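Local coordinates for protein phosphonomutase (Burkholderia cenocepacia J2315, PDB 4MG4) that is a phosphonomutase-type protein that folds as a parallel beta/alpha barrel and pairs with a second copy of itself, at residues M74-V77 and L78-V82; N32-D35 and A36-R40; F165-T169 and E170-E174. All blocks are in the same frame, centred on the assembly; numbering follows the deposited sequence.

Contact 1: M74-V77 and L78-V82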
# COMPACT_ATOMS: atom_id res chain seq x y z
N MET A 74 2.72 8.77 -10.06
CA MET A 74 1.94 7.65 -10.62
C MET A 74 2.82 6.76 -11.47
O MET A 74 2.72 5.53 -11.36
CB MET A 74 0.70 8.04 -11.45
CG MET A 74 0.01 6.80 -12.17
SD MET A 74 -0.99 6.07 -10.80
CE MET A 74 -2.24 7.29 -10.47
N MET A 75 3.71 7.36 -12.28
CA MET A 75 4.54 6.56 -13.15
C MET A 75 5.54 5.75 -12.35
O MET A 75 5.87 4.63 -12.72
CB MET A 75 5.24 7.43 -14.21
CG MET A 75 4.29 8.17 -15.14
SD MET A 75 3.53 6.97 -16.30
CE MET A 75 2.30 8.04 -17.02
N GLU A 76 6.02 6.29 -11.23
CA GLU A 76 6.96 5.57 -10.40
C GLU A 76 6.27 4.36 -9.80
O GLU A 76 6.81 3.24 -9.80
CB GLU A 76 7.49 6.50 -9.29
CG GLU A 76 8.44 5.80 -8.34
CD GLU A 76 8.78 6.65 -7.11
OE1 GLU A 76 8.78 7.92 -7.21
OE2 GLU A 76 9.04 6.04 -6.04
N VAL A 77 5.03 4.56 -9.32
CA VAL A 77 4.22 3.48 -8.78
C VAL A 77 4.00 2.40 -9.83
O VAL A 77 4.19 1.21 -9.58
CB VAL A 77 2.88 4.02 -8.25
CG1 VAL A 77 1.96 2.84 -7.90
CG2 VAL A 77 3.12 4.89 -7.02
N LEU A 78 3.59 2.84 -11.02
CA LEU A 78 3.44 1.94 -12.16
C LEU A 78 4.66 1.11 -12.46
O LEU A 78 4.55 -0.07 -12.65
CB LEU A 78 3.03 2.74 -13.41
CG LEU A 78 2.86 1.95 -14.70
CD1 LEU A 78 1.79 0.89 -14.51
CD2 LEU A 78 2.50 2.88 -15.86
N GLU A 79 5.83 1.71 -12.51
CA GLU A 79 7.06 0.94 -12.77
C GLU A 79 7.27 -0.13 -11.73
O GLU A 79 7.69 -1.22 -12.08
CB GLU A 79 8.30 1.87 -12.87
CG GLU A 79 8.27 2.82 -14.03
CD GLU A 79 9.50 3.72 -14.14
OE1 GLU A 79 10.40 3.71 -13.25
OE2 GLU A 79 9.50 4.51 -15.08
N ARG A 80 7.05 0.20 -10.45
CA ARG A 80 7.25 -0.82 -9.38
C ARG A 80 6.28 -1.97 -9.53
O ARG A 80 6.64 -3.14 -9.32
CB ARG A 80 7.14 -0.21 -7.99
CG ARG A 80 8.26 0.75 -7.67
CD ARG A 80 8.17 1.19 -6.21
NE ARG A 80 9.09 2.30 -5.98
CZ ARG A 80 10.42 2.15 -5.96
NH1 ARG A 80 10.97 0.95 -6.17
NH2 ARG A 80 11.21 3.21 -5.76
N ILE A 81 5.04 -1.64 -9.92
CA ILE A 81 4.03 -2.65 -10.20
C ILE A 81 4.43 -3.52 -11.39
O ILE A 81 4.37 -4.76 -11.30
CB ILE A 81 2.64 -2.02 -10.42
CG1 ILE A 81 2.10 -1.49 -9.08
CG2 ILE A 81 1.66 -3.03 -11.04
CD1 ILE A 81 0.91 -0.55 -9.16
N VAL A 82 4.87 -2.90 -12.46
CA VAL A 82 5.24 -3.61 -13.66
C VAL A 82 6.37 -4.58 -13.39
O VAL A 82 6.33 -5.71 -13.84
CB VAL A 82 5.59 -2.64 -14.81
CG1 VAL A 82 6.31 -3.36 -15.95
CG2 VAL A 82 4.32 -1.98 -15.33
O HOH W 1 6.58 4.30 -5.61
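Glu76 and Arg80 run side by side, one turn apart, up the partly exposed flank of helix 71-84. The arginine is the side chain to follow outward. Its CB lies 3.6 Å from Val77 O, and CG, set beside the backbone N by chi1 of -67°, rests over Glu76 O at 3.6 Å. From CG to NE the chain is extended, which carries the guanidinium up to the level of the Glu76 carboxylate. There NH2 forms a long salt bridge to Glu76 OE2, at 3.6 Å. Glu76 OE2 comes in at the guanidinium edge, near its plane, yet the planes of the two groups are turned 74° against each other, so this is not the flat, two-pronged pairing of carboxylate and guanidinium. A water fills in: it donates to Glu76 OE2 at 3.0 Å and accepts from Arg80 NE at 3.2 Å, lying in the guanidinium plane. Direct ion pair and water bridge thus share one carboxylate oxygen.

Beneath these side chains the helix ladder is regular, Leu78 N, Glu79 N, Arg80 N and Ile81 N each bonding to the carbonyl four residues back. The first rung, Leu78 N to Met74 O, is nearly straight at 172°. Round the helix from the ion pair, Val77 and Ile81 also point the same way, and Val77 CG1 meets Ile81 CD1 at 3.8 Å. Met75 SD lies more loosely against Leu78 CD2, 4.2 Å away.

Leu78 and Ile81 face the barrel, packing on strand 89-92 (Leu78 on Val89 and Val91, Ile81 on Val89), while Met74 and Val77 pack on Val57 of helix 54-60.

Contact 2: N32-D35 and A36-R40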
# COMPACT_ATOMS: atom_id res chain seq x y z
N ASN A 32 -7.86 -4.16 -9.27
CA ASN A 32 -6.95 -3.04 -9.28
C ASN A 32 -5.96 -3.17 -8.12
O ASN A 32 -6.39 -3.36 -6.98
CB ASN A 32 -7.68 -1.72 -9.14
CG ASN A 32 -8.48 -1.36 -10.35
OD1 ASN A 32 -8.23 -1.90 -11.44
ND2 ASN A 32 -9.47 -0.49 -10.17
N VAL A 33 -4.68 -3.12 -8.45
CA VAL A 33 -3.58 -3.15 -7.48
C VAL A 33 -3.01 -1.73 -7.40
O VAL A 33 -3.26 -0.89 -8.25
CB VAL A 33 -2.52 -4.22 -7.78
CG1 VAL A 33 -3.16 -5.61 -7.75
CG2 VAL A 33 -1.85 -3.97 -9.15
N TRP A 34 -2.25 -1.48 -6.35
CA TRP A 34 -1.81 -0.14 -6.00
C TRP A 34 -0.34 -0.05 -5.57
O TRP A 34 0.14 1.04 -5.28
CB TRP A 34 -2.73 0.45 -4.91
CG TRP A 34 -2.73 -0.39 -3.70
CD1 TRP A 34 -1.91 -0.28 -2.60
CD2 TRP A 34 -3.60 -1.48 -3.43
NE1 TRP A 34 -2.21 -1.23 -1.67
CE2 TRP A 34 -3.27 -1.97 -2.14
CE3 TRP A 34 -4.65 -2.09 -4.12
CZ2 TRP A 34 -3.91 -3.06 -1.58
CZ3 TRP A 34 -5.27 -3.18 -3.56
CH2 TRP A 34 -4.94 -3.62 -2.28
N ASP A 35 0.38 -1.16 -5.55
CA ASP A 35 1.80 -1.19 -5.21
C ASP A 35 2.34 -2.56 -5.56
O ASP A 35 1.59 -3.46 -5.97
CB ASP A 35 2.13 -0.81 -3.75
CG ASP A 35 1.48 -1.72 -2.71
OD1 ASP A 35 0.98 -2.84 -3.01
OD2 ASP A 35 1.48 -1.31 -1.52
N ALA A 36 3.64 -2.72 -5.43
CA ALA A 36 4.23 -3.97 -5.89
C ALA A 36 3.80 -5.17 -5.03
O ALA A 36 3.70 -6.28 -5.52
CB ALA A 36 5.71 -3.81 -5.91
N GLY A 37 3.60 -4.95 -3.72
CA GLY A 37 3.16 -6.05 -2.85
C GLY A 37 1.80 -6.58 -3.27
O GLY A 37 1.59 -7.81 -3.32
N SER A 38 0.86 -5.66 -3.51
CA SER A 38 -0.50 -6.03 -3.90
C SER A 38 -0.50 -6.68 -5.30
O SER A 38 -1.27 -7.63 -5.57
CB SER A 38 -1.47 -4.85 -3.79
OG SER A 38 -1.07 -3.66 -4.49
N ALA A 39 0.37 -6.19 -6.17
CA ALA A 39 0.53 -6.80 -7.49
C ALA A 39 0.94 -8.25 -7.40
O ALA A 39 0.37 -9.13 -8.07
CB ALA A 39 1.54 -6.03 -8.31
N ARG A 40 1.97 -8.51 -6.59
CA ARG A 40 2.45 -9.87 -6.36
C ARG A 40 1.40 -10.78 -5.76
O ARG A 40 1.20 -11.94 -6.23
CB ARG A 40 3.70 -9.84 -5.49
CG ARG A 40 4.30 -11.20 -5.16
CD ARG A 40 4.22 -12.23 -6.29
NE ARG A 40 5.15 -12.02 -7.38
CZ ARG A 40 5.08 -12.63 -8.57
NH1 ARG A 40 4.11 -13.51 -8.84
NH2 ARG A 40 6.00 -12.37 -9.50
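An N-cap closes the start of helix 36-44 here, at the turn out of the first barrel strand, within the beta-alpha-beta unit formed by strand 28-33, this helix and strand 50-52. Asp35 and Ser38 are the pair that make it. The carboxylate oxygen Asp35 OD1 accepts from Ser38 N at 2.9 Å, met nearly along its C-O direction. Asp35 reaches it because chi1 of 60° places CG between the backbone N and the carbonyl carbon, folding the carboxylate back over the first turn. Behind the cap, Ala39 N bonds to Asp35 O and begins the helical ladder.

Ser38 OG is the buried polar hub. Trp34 N donates to it in a nearly straight bond of 170°, while the hydroxyl lies 2.7 Å from Asp35 OD1 and 3.1 Å from Asp35 O; its single proton could serve either acceptor. The serine thus links Trp34 N, just past strand 28-33, to Asp35 through whichever oxygen, OD1 or the backbone O, takes its proton.

Beside this network, Val33 turns toward the helix, with CG1 at 3.5 Å from Ser38 O and CG2 against Ala39 CB. Ile81 of helix 71-84 packs on both Val33 and Ala39, and Leu253 of the second subunit packs on Trp34 and Ser38, so the cap lies at the dimer contact. Ser38 also covers one face of the Trp34 indole: its CB makes a CH-pi contact 3.7 Å from the centroid of the six-membered ring, 11° off the ring normal, with OG on the same face.

Contact 3: F165-T169 and E170-E174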
# COMPACT_ATOMS: atom_id res chain seq x y z
N PHE A 165 -22.11 7.12 -15.47
CA PHE A 165 -21.44 7.23 -14.19
C PHE A 165 -21.88 8.52 -13.48
O PHE A 165 -22.10 8.52 -12.25
CB PHE A 165 -19.91 7.27 -14.42
CG PHE A 165 -19.12 7.34 -13.12
CD1 PHE A 165 -19.09 6.22 -12.32
CD2 PHE A 165 -18.44 8.48 -12.75
CE1 PHE A 165 -18.41 6.25 -11.12
CE2 PHE A 165 -17.75 8.52 -11.54
CZ PHE A 165 -17.74 7.39 -10.74
N LYS A 166 -22.11 9.58 -14.26
CA LYS A 166 -22.46 10.90 -13.73
C LYS A 166 -23.98 11.07 -13.57
O LYS A 166 -24.43 12.07 -12.98
CB LYS A 166 -21.89 11.97 -14.66
CG LYS A 166 -21.73 13.37 -14.12
CD LYS A 166 -21.05 14.22 -15.19
CE LYS A 166 -21.93 14.37 -16.43
NZ LYS A 166 -23.15 15.17 -16.14
N ALA A 167 -24.79 10.11 -14.05
CA ALA A 167 -26.26 10.16 -14.01
C ALA A 167 -26.85 9.25 -12.92
O ALA A 167 -26.45 8.12 -12.75
CB ALA A 167 -26.80 9.75 -15.36
N ALA A 168 -27.87 9.74 -12.20
CA ALA A 168 -28.59 8.93 -11.23
C ALA A 168 -29.22 7.75 -11.91
O ALA A 168 -29.70 7.85 -13.05
CB ALA A 168 -29.66 9.78 -10.53
N THR A 169 -29.19 6.62 -11.22
CA THR A 169 -29.62 5.36 -11.78
C THR A 169 -31.03 5.44 -12.35
O THR A 169 -31.37 4.81 -13.36
CB THR A 169 -29.58 4.29 -10.67
OG1 THR A 169 -28.25 4.27 -10.15
CG2 THR A 169 -29.97 2.92 -11.22
N GLU A 170 -31.89 6.19 -11.67
CA GLU A 170 -33.27 6.24 -12.10
C GLU A 170 -33.47 6.92 -13.46
O GLU A 170 -34.56 6.82 -14.07
CB GLU A 170 -34.10 6.97 -11.05
CG GLU A 170 -33.79 8.42 -10.92
CD GLU A 170 -34.63 9.03 -9.85
OE1 GLU A 170 -35.84 9.25 -10.14
OE2 GLU A 170 -34.10 9.24 -8.72
N THR A 171 -32.42 7.58 -13.94
CA THR A 171 -32.44 8.24 -15.23
C THR A 171 -31.78 7.44 -16.36
O THR A 171 -31.74 7.88 -17.48
CB THR A 171 -31.75 9.62 -15.21
OG1 THR A 171 -30.34 9.51 -15.09
CG2 THR A 171 -32.27 10.49 -14.08
N HIS A 172 -31.24 6.28 -16.03
CA HIS A 172 -30.61 5.44 -17.04
C HIS A 172 -31.64 4.82 -17.93
O HIS A 172 -32.49 4.00 -17.50
CB HIS A 172 -29.83 4.35 -16.33
CG HIS A 172 -28.72 4.86 -15.49
ND1 HIS A 172 -27.81 4.02 -14.88
CD2 HIS A 172 -28.29 6.12 -15.22
CE1 HIS A 172 -26.92 4.74 -14.21
NE2 HIS A 172 -27.19 6.01 -14.41
N ASP A 173 -31.57 5.19 -19.18
CA ASP A 173 -32.56 4.82 -20.16
C ASP A 173 -31.95 4.78 -21.54
O ASP A 173 -30.72 4.93 -21.69
CB ASP A 173 -33.71 5.82 -20.09
CG ASP A 173 -33.34 7.23 -20.49
OD1 ASP A 173 -32.18 7.53 -20.90
OD2 ASP A 173 -34.27 8.07 -20.37
N GLU A 174 -32.81 4.60 -22.54
CA GLU A 174 -32.33 4.49 -23.92
C GLU A 174 -31.65 5.73 -24.42
O GLU A 174 -30.69 5.62 -25.20
CB GLU A 174 -33.47 4.09 -24.90
CG GLU A 174 -33.01 3.36 -26.17
CD GLU A 174 -34.19 2.97 -27.09
OE1 GLU A 174 -34.37 3.62 -28.14
OE2 GLU A 174 -34.97 2.04 -26.76
O HOH W 2 -33.58 3.38 -14.51
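The imidazole of His172 lies flat over the backbone of Thr169, with Thr169 CA centred under one face. This is a CH-pi contact, 3.6 Å from CA to the ring centroid and only 6° off the normal. The ring's rim faces the chain just before: His172 NE2 donates to Ala167 O at 2.8 Å, with the acceptor tilted a little out of the ring plane. The donor stands well above the plane of that carbonyl, 56° out of it. With CG beside the backbone N (chi1 -63°), the imidazole folds back across the turn instead of extending past it.

Thr171 takes a different approach. Its OG1 gives its proton to Ala168 O at 2.7 Å, in the carbonyl plane, while Thr171 N bonds to the same oxygen from above that plane. Ala168 O is thus gripped twice by one residue. His172 N closes the turn on Thr169 O at 3.1 Å, and a water bridges Thr169 O to His172 O. Phe164 stands edge-to-face with the imidazole, and Asp173 next caps helix 174-190 by accepting from Leu176 N.

Together the bonds engage three successive carbonyls, those of Ala167, Ala168 and Thr169, in an exposed loop. NE2 acting as donor to Ala167 O is consistent with a proton on that nitrogen.

How the contacts relate
Contacts 1 and 2 belong together: their centres lie 10 Å apart, and Ile81 and Val77 of helix 71-84 pack directly on the Trp34-Asp35 turn, while Arg80 O touches Ala36 CB. Contact 2 is the buried one and joins a barrel strand to its helix at the subunit interface; contact 1 stays within a single helix, apolar toward the barrel and charged on its outer flank. Contact 3 sits at the surface on the opposite side of the chain's centre. Its polar contacts are a histidine ring N-H, a threonine hydroxyl and backbone N-H groups on loop carbonyls, against a carboxylate cap in contact 2 and a water-bridged ion pair in contact 1.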